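Local coordinates for DUF5624 domain-containing protein (Legionella pneumophila subsp. pneumophila, PDB 4JX2), which is of unknown function but is probably secreted, and combines many helices with a small mixed beta sheet in a two-chain assembly, at residues L37-T42 with G48-K53; F212-K217 with P222-M227; K305-L308 with L313-A316. All coordinates share one frame; numbering follows the deposited sequence.

Interaction 1: L37-T42 with G48-K53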
# COMPACT_ATOMS: atom_id res chain seq x y z
N LEU A 37 19.57 -13.46 25.03
CA LEU A 37 18.48 -14.31 24.55
C LEU A 37 17.88 -13.73 23.27
O LEU A 37 17.63 -14.50 22.34
CB LEU A 37 17.38 -14.49 25.63
CG LEU A 37 16.21 -15.43 25.25
CD1 LEU A 37 16.72 -16.84 24.93
CD2 LEU A 37 15.16 -15.48 26.33
N TYR A 38 17.68 -12.40 23.22
CA TYR A 38 17.13 -11.72 22.06
C TYR A 38 17.97 -11.97 20.81
O TYR A 38 17.45 -12.42 19.79
CB TYR A 38 16.98 -10.20 22.32
CG TYR A 38 16.34 -9.47 21.16
CD1 TYR A 38 14.97 -9.53 20.95
CD2 TYR A 38 17.12 -8.78 20.23
CE1 TYR A 38 14.38 -8.89 19.85
CE2 TYR A 38 16.54 -8.15 19.13
CZ TYR A 38 15.17 -8.19 18.96
OH TYR A 38 14.60 -7.57 17.87
N PHE A 39 19.29 -11.74 20.92
CA PHE A 39 20.25 -11.88 19.84
C PHE A 39 20.53 -13.32 19.42
O PHE A 39 21.14 -13.53 18.37
CB PHE A 39 21.55 -11.16 20.22
CG PHE A 39 21.45 -9.65 20.18
CD1 PHE A 39 20.78 -9.00 19.16
CD2 PHE A 39 22.05 -8.88 21.17
CE1 PHE A 39 20.71 -7.62 19.12
CE2 PHE A 39 22.00 -7.49 21.12
CZ PHE A 39 21.33 -6.87 20.10
N ASP A 40 20.04 -14.32 20.19
CA ASP A 40 20.17 -15.75 19.87
C ASP A 40 19.31 -16.11 18.66
O ASP A 40 19.65 -17.05 17.93
CB ASP A 40 19.78 -16.64 21.07
CG ASP A 40 20.82 -16.75 22.18
OD1 ASP A 40 22.03 -16.57 21.90
OD2 ASP A 40 20.43 -17.03 23.31
N PHE A 41 18.22 -15.39 18.43
CA PHE A 41 17.35 -15.68 17.31
C PHE A 41 17.40 -14.58 16.23
O PHE A 41 17.51 -14.89 15.04
CB PHE A 41 15.91 -15.91 17.82
CG PHE A 41 14.86 -16.07 16.74
CD1 PHE A 41 14.82 -17.22 15.96
CD2 PHE A 41 13.94 -15.06 16.48
CE1 PHE A 41 13.85 -17.37 14.95
CE2 PHE A 41 12.98 -15.21 15.48
CZ PHE A 41 12.95 -16.36 14.71
N THR A 42 17.29 -13.30 16.61
CA THR A 42 17.22 -12.25 15.60
C THR A 42 18.13 -11.06 15.94
O THR A 42 19.02 -11.18 16.76
CB THR A 42 15.72 -11.86 15.41
OG1 THR A 42 15.59 -11.10 14.21
CG2 THR A 42 15.10 -11.15 16.63
N GLY A 48 23.88 -2.60 16.93
CA GLY A 48 23.95 -3.01 18.32
C GLY A 48 24.13 -4.51 18.42
O GLY A 48 24.50 -5.03 19.48
N TYR A 49 23.89 -5.22 17.30
CA TYR A 49 24.08 -6.67 17.22
C TYR A 49 25.54 -6.99 17.54
O TYR A 49 26.44 -6.29 17.04
CB TYR A 49 23.69 -7.21 15.84
CG TYR A 49 23.76 -8.72 15.71
CD1 TYR A 49 22.82 -9.54 16.33
CD2 TYR A 49 24.70 -9.31 14.87
CE1 TYR A 49 22.84 -10.92 16.16
CE2 TYR A 49 24.72 -10.70 14.68
CZ TYR A 49 23.79 -11.50 15.32
OH TYR A 49 23.82 -12.86 15.14
N PRO A 50 25.78 -7.99 18.44
CA PRO A 50 27.16 -8.30 18.81
C PRO A 50 27.99 -8.82 17.64
O PRO A 50 27.58 -9.71 16.89
CB PRO A 50 27.00 -9.37 19.88
CG PRO A 50 25.69 -9.96 19.66
CD PRO A 50 24.83 -8.86 19.15
N LYS A 51 29.17 -8.22 17.52
CA LYS A 51 30.16 -8.57 16.53
C LYS A 51 30.61 -10.01 16.78
O LYS A 51 30.90 -10.39 17.92
CB LYS A 51 31.35 -7.60 16.62
CG LYS A 51 30.98 -6.13 16.45
CD LYS A 51 31.29 -5.60 15.07
CE LYS A 51 30.69 -4.22 14.86
NZ LYS A 51 31.30 -3.54 13.68
N GLY A 52 30.59 -10.81 15.70
CA GLY A 52 31.02 -12.20 15.67
C GLY A 52 29.94 -13.24 15.87
O GLY A 52 30.19 -14.43 15.66
N LYS A 53 28.73 -12.82 16.29
CA LYS A 53 27.65 -13.75 16.54
C LYS A 53 26.99 -14.28 15.29
O LYS A 53 26.78 -13.54 14.33
CB LYS A 53 26.54 -13.13 17.42
CG LYS A 53 25.93 -14.22 18.31
CD LYS A 53 24.59 -13.91 18.85
CE LYS A 53 23.87 -15.21 19.13
NZ LYS A 53 24.42 -15.97 20.28

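Interaction 2: F212-K217 with P222-M227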
# COMPACT_ATOMS: atom_id res chain seq x y z
N PHE A 212 -23.78 18.43 -20.29
CA PHE A 212 -22.53 18.13 -20.99
C PHE A 212 -22.08 16.64 -20.91
O PHE A 212 -21.99 15.99 -21.95
CB PHE A 212 -21.42 19.06 -20.46
CG PHE A 212 -20.04 18.76 -20.97
CD1 PHE A 212 -19.72 18.95 -22.31
CD2 PHE A 212 -19.06 18.29 -20.11
CE1 PHE A 212 -18.43 18.68 -22.78
CE2 PHE A 212 -17.77 18.00 -20.59
CZ PHE A 212 -17.46 18.25 -21.91
N LEU A 213 -21.80 16.13 -19.70
CA LEU A 213 -21.30 14.76 -19.55
C LEU A 213 -22.22 13.71 -20.18
O LEU A 213 -21.73 12.80 -20.83
CB LEU A 213 -21.03 14.44 -18.07
CG LEU A 213 -19.97 15.29 -17.37
CD1 LEU A 213 -19.89 14.97 -15.90
CD2 LEU A 213 -18.61 15.17 -18.04
N ASN A 214 -23.54 13.87 -20.03
CA ASN A 214 -24.55 12.93 -20.56
C ASN A 214 -24.92 13.18 -22.02
O ASN A 214 -25.60 12.35 -22.64
CB ASN A 214 -25.82 12.97 -19.70
CG ASN A 214 -25.63 12.38 -18.33
OD1 ASN A 214 -26.42 12.64 -17.42
ND2 ASN A 214 -24.59 11.57 -18.16
N GLY A 215 -24.50 14.33 -22.53
CA GLY A 215 -24.82 14.74 -23.89
C GLY A 215 -25.96 15.73 -23.88
O GLY A 215 -26.59 15.98 -22.83
N ASN A 216 -26.20 16.32 -25.05
CA ASN A 216 -27.24 17.31 -25.27
C ASN A 216 -27.75 17.18 -26.71
O ASN A 216 -27.17 16.41 -27.49
CB ASN A 216 -26.71 18.71 -24.95
CG ASN A 216 -25.50 19.14 -25.74
OD1 ASN A 216 -25.54 19.30 -26.97
ND2 ASN A 216 -24.41 19.42 -25.03
N LYS A 217 -28.83 17.92 -27.07
CA LYS A 217 -29.48 17.88 -28.39
C LYS A 217 -28.49 18.12 -29.54
O LYS A 217 -28.55 17.38 -30.53
CB LYS A 217 -30.65 18.87 -28.47
CG LYS A 217 -31.86 18.46 -27.62
CD LYS A 217 -32.81 19.65 -27.41
CE LYS A 217 -33.96 19.36 -26.48
NZ LYS A 217 -34.77 20.58 -26.21
N PRO A 222 -22.54 11.36 -25.50
CA PRO A 222 -22.07 11.94 -24.22
C PRO A 222 -20.57 12.21 -24.19
O PRO A 222 -19.82 11.45 -24.82
CB PRO A 222 -22.42 10.85 -23.19
CG PRO A 222 -23.49 10.06 -23.82
CD PRO A 222 -23.24 10.08 -25.30
N TYR A 223 -20.12 13.22 -23.42
CA TYR A 223 -18.68 13.45 -23.24
C TYR A 223 -18.09 12.27 -22.45
O TYR A 223 -16.90 11.98 -22.58
CB TYR A 223 -18.34 14.78 -22.56
CG TYR A 223 -16.92 15.17 -22.86
CD1 TYR A 223 -16.58 15.76 -24.08
CD2 TYR A 223 -15.89 14.88 -21.97
CE1 TYR A 223 -15.25 16.06 -24.39
CE2 TYR A 223 -14.55 15.16 -22.28
CZ TYR A 223 -14.24 15.75 -23.49
OH TYR A 223 -12.94 16.05 -23.80
N ASN A 224 -18.94 11.57 -21.65
CA ASN A 224 -18.62 10.35 -20.92
C ASN A 224 -17.97 9.33 -21.88
O ASN A 224 -16.97 8.71 -21.51
CB ASN A 224 -19.89 9.77 -20.31
CG ASN A 224 -20.47 10.42 -19.08
OD1 ASN A 224 -19.79 11.00 -18.23
ND2 ASN A 224 -21.75 10.23 -18.88
N ASN A 225 -18.51 9.19 -23.13
CA ASN A 225 -17.98 8.28 -24.16
C ASN A 225 -16.59 8.75 -24.66
O ASN A 225 -15.71 7.92 -24.90
CB ASN A 225 -18.94 8.17 -25.32
CG ASN A 225 -20.22 7.41 -25.05
OD1 ASN A 225 -20.88 7.56 -24.00
ND2 ASN A 225 -20.64 6.63 -26.04
N VAL A 226 -16.39 10.08 -24.77
CA VAL A 226 -15.11 10.65 -25.19
C VAL A 226 -14.08 10.31 -24.10
O VAL A 226 -12.96 9.92 -24.43
CB VAL A 226 -15.20 12.17 -25.48
CG1 VAL A 226 -13.83 12.82 -25.61
CG2 VAL A 226 -16.00 12.43 -26.74
N MSE A 227 -14.46 10.40 -22.81
CA MSE A 227 -13.56 10.08 -21.71
C MSE A 227 -13.12 8.63 -21.75
O MSE A 227 -11.93 8.39 -21.61
CB MSE A 227 -14.18 10.42 -20.37
CG MSE A 227 -14.11 11.90 -20.10
SE MSE A 227 -14.59 12.35 -18.33
CE MSE A 227 -16.60 12.15 -18.44

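Interaction 3: K305-L308 with L313-A316. With SO4 (sulfate ion), chain E.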
# COMPACT_ATOMS: atom_id res chain seq x y z
N LYS A 305 17.14 4.14 -6.33
CA LYS A 305 18.61 4.13 -6.23
C LYS A 305 19.32 5.01 -7.31
O LYS A 305 18.76 5.25 -8.39
CB LYS A 305 19.11 2.68 -6.27
CG LYS A 305 18.85 1.93 -4.98
CD LYS A 305 19.69 2.48 -3.87
CE LYS A 305 19.14 2.17 -2.52
NZ LYS A 305 19.96 2.83 -1.50
N PRO A 306 20.55 5.52 -7.02
CA PRO A 306 21.20 6.46 -7.96
C PRO A 306 21.51 5.91 -9.34
O PRO A 306 21.30 6.64 -10.31
CB PRO A 306 22.49 6.87 -7.25
CG PRO A 306 22.23 6.59 -5.81
CD PRO A 306 21.33 5.40 -5.77
N SER A 307 21.99 4.64 -9.45
CA SER A 307 22.33 4.07 -10.76
C SER A 307 21.11 3.47 -11.51
O SER A 307 21.28 2.80 -12.52
CB SER A 307 23.45 3.04 -10.63
OG SER A 307 23.00 1.83 -10.04
N LEU A 308 19.88 3.76 -11.05
CA LEU A 308 18.66 3.30 -11.73
C LEU A 308 18.54 4.05 -13.05
O LEU A 308 18.59 5.29 -13.05
CB LEU A 308 17.42 3.52 -10.84
CG LEU A 308 16.10 2.92 -11.32
CD1 LEU A 308 16.12 1.40 -11.28
CD2 LEU A 308 14.96 3.42 -10.48
N LEU A 313 23.73 -1.18 -13.50
CA LEU A 313 23.31 -0.95 -12.11
C LEU A 313 24.54 -1.23 -11.24
O LEU A 313 25.28 -2.17 -11.55
CB LEU A 313 22.15 -1.92 -11.80
CG LEU A 313 20.89 -1.46 -11.04
CD1 LEU A 313 20.29 -0.20 -11.61
CD2 LEU A 313 19.82 -2.54 -11.08
N THR A 314 24.81 -0.44 -10.19
CA THR A 314 25.98 -0.74 -9.34
C THR A 314 25.71 -2.04 -8.58
O THR A 314 24.54 -2.39 -8.41
CB THR A 314 26.32 0.42 -8.38
OG1 THR A 314 25.30 0.55 -7.38
CG2 THR A 314 26.56 1.73 -9.08
N GLN A 315 26.74 -2.74 -8.11
CA GLN A 315 26.51 -3.99 -7.38
C GLN A 315 25.65 -3.72 -6.13
O GLN A 315 24.73 -4.49 -5.87
CB GLN A 315 27.83 -4.70 -7.05
CG GLN A 315 27.66 -6.19 -6.69
CD GLN A 315 27.22 -7.07 -7.85
OE1 GLN A 315 27.94 -7.26 -8.84
NE2 GLN A 315 26.04 -7.67 -7.74
N ALA A 316 25.89 -2.58 -5.44
CA ALA A 316 25.11 -2.15 -4.27
C ALA A 316 23.63 -1.93 -4.63
O ALA A 316 22.75 -2.43 -3.92
CB ALA A 316 25.70 -0.87 -3.69
S SO4 E . 30.12 -1.27 -9.00
O1 SO4 E . 31.37 -2.03 -8.94
O2 SO4 E . 29.40 -1.42 -7.73
O3 SO4 E . 30.40 0.15 -9.26
O4 SO4 E . 29.30 -1.79 -10.10

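Interaction 1: L37-T42 with G48-K53
The carboxylate oxygen OD1 of D40 is gripped from two sources: K53 NZ makes a salt bridge to it at 2.9 Å, approaching nearly in line with the C-O bond, and N143 of the second subunit adds a weak hydrogen bond through ND2. The other oxygen, OD2, lies close to D147 OD2 of that subunit. Two acids so near each other would tend to raise one another's pKa, and the ammonium of K53 may offset part of that cost. Lysine suits the position because its long chain can graze the helix end before reaching the acid: CE passes 3.3 Å from F39 O, and a bend at the last torsion (chi4 71°) then turns NZ onto D40.

Beside this polar bridge, F39 supplies the apolar half of the contact. With CG anti to its own carbonyl carbon (chi1 -73°), the ring leaves the helix toward 48-53. P50 lays its CD over one face, 3.6 Å from the F39 ring centroid, as a CH-pi contact, and Y49 CA sits over the same face. The Y49 ring then presents its edge to F39 in an offset edge-to-face pair, planes at 84°, with Y49 CD1 3.5 Å from F39 CD1. The ring of W35, one helical turn earlier, also meets F39. Glycine fits position 48, whose positive phi would press a CB onto the preceding carbonyl oxygen, and G52 likewise takes the third place of the type II turn P50-K53, where positive phi is usual. The loop after helix 32-41 thus folds back on the last part of that helix through the F39-Y49-P50 cluster and the D40-K53 salt bridge, before leading into helix 56-66, beside the second subunit.

Interaction 2: F212-K217 with P222-M227
Y223 runs out across the ring of F212, and its atoms meet that ring in turn. CB comes first, placed over the F212 face as a CH-pi contact 3.9 Å from the ring centroid. CG follows, 3.3 Å from F212 CZ, and CD1 and CD2 lie to each side of that approach, CD1 also nearing F212 CE1 at 3.7 Å. Farther out the contact thins, CE1 being 4.0 Å from F212 CZ, because the two rings, tilted by 24°, are slid apart and barely overlap. The tip leaves the pair altogether: OH is hydrogen-bonded to the carbonyl oxygen of I116. V226 CG1 lies over the opposite face of Y223, so the ring is held flat between it and F212. The two side chains lie side by side, pointing the same way; F212 sets CG anti to the backbone N (chi1 173°), which swings its ring to Y223.

On the backbone side of the rings, L213 O, in the last part of helix 205-213, accepts the backbone N-H of N224 at 3.2 Å, in the carbonyl plane and on a lone pair. L213 CD2 meets CE of M227, present as selenomethionine, at 3.6 Å. G215 suits the exit from the helix because it takes a positive phi, and P222, which has no N-H to satisfy, precedes the first turn of helix 223-247. N214 turns its OD1 to N342 of the second subunit. The contact rests on ring and aliphatic packing and one backbone hydrogen bond, with no charged side chain across it, so this buried contact probably responds little to pH.

Interaction 3: K305-L308 with L313-A316
S307 meets T314 where the type I turn K305-L308 backs onto the N-cap of helix 315-339, and one side of this junction is much closer than the other. On the close side, S307 OG accepts the backbone N-H of T314 at 2.9 Å in a nearly straight bond (166°). OG is placed for this by a chi1 of 73°, between the backbone N and the carbonyl carbon of its own residue. The same hydroxyl is hydrogen-bonded to D317 OD2, so a small group able both to give and to accept is well matched to the site. L313 packs alongside: its CD1 lies 3.3 Å from S307 O and 3.9 Å from L308 CA. The two leucines meet more loosely, CD1 of L308 being 4.5 Å from CD1 of L313, and each also packs on the sheet, L308 on L81 and I83, L313 on Y90.

T314 marks the passage to the open side. Its OG1 caps the helix by bonding to the backbone N of D317, a classic role for threonine, while its methyl CG2 touches S307 CB at 3.7 Å. On the other segment, the turn that carries S307 is closed by the hydrogen bond from L308 N to K305 O, 3.2 Å. Beyond T314 the first residue of the helix faces a sulfate, probably from the crystallisation liquor. Such an anion suits a helix start, where the first backbone N-H groups lack acceptors within the helix and the helix dipole has its positive end. Q315 N donates to sulfate O2 at 3.0 Å and, weakly, to O4 of the same ion.

How the interactions relate
From the N terminus, interaction 1 closes the loop between helices 32-41 and 56-66, interaction 2 the loop between helices 205-213 and 223-247, and interaction 3 the end of the connection from strand 296-298 to helix 315-339. They follow in series, neither nested nor crossed, and none touches another: interactions 1 and 2 have centres about 66 Å apart, on opposite sides of the chain's centre, while the centre of interaction 3 lies about 30 Å from that of interaction 1, on its side. The second subunit reaches interactions 1 and 2 but not 3. Helix 119-131 recurs: P121 packs on interaction 2 within the chain, and its copy in the second subunit packs on F41 of interaction 1.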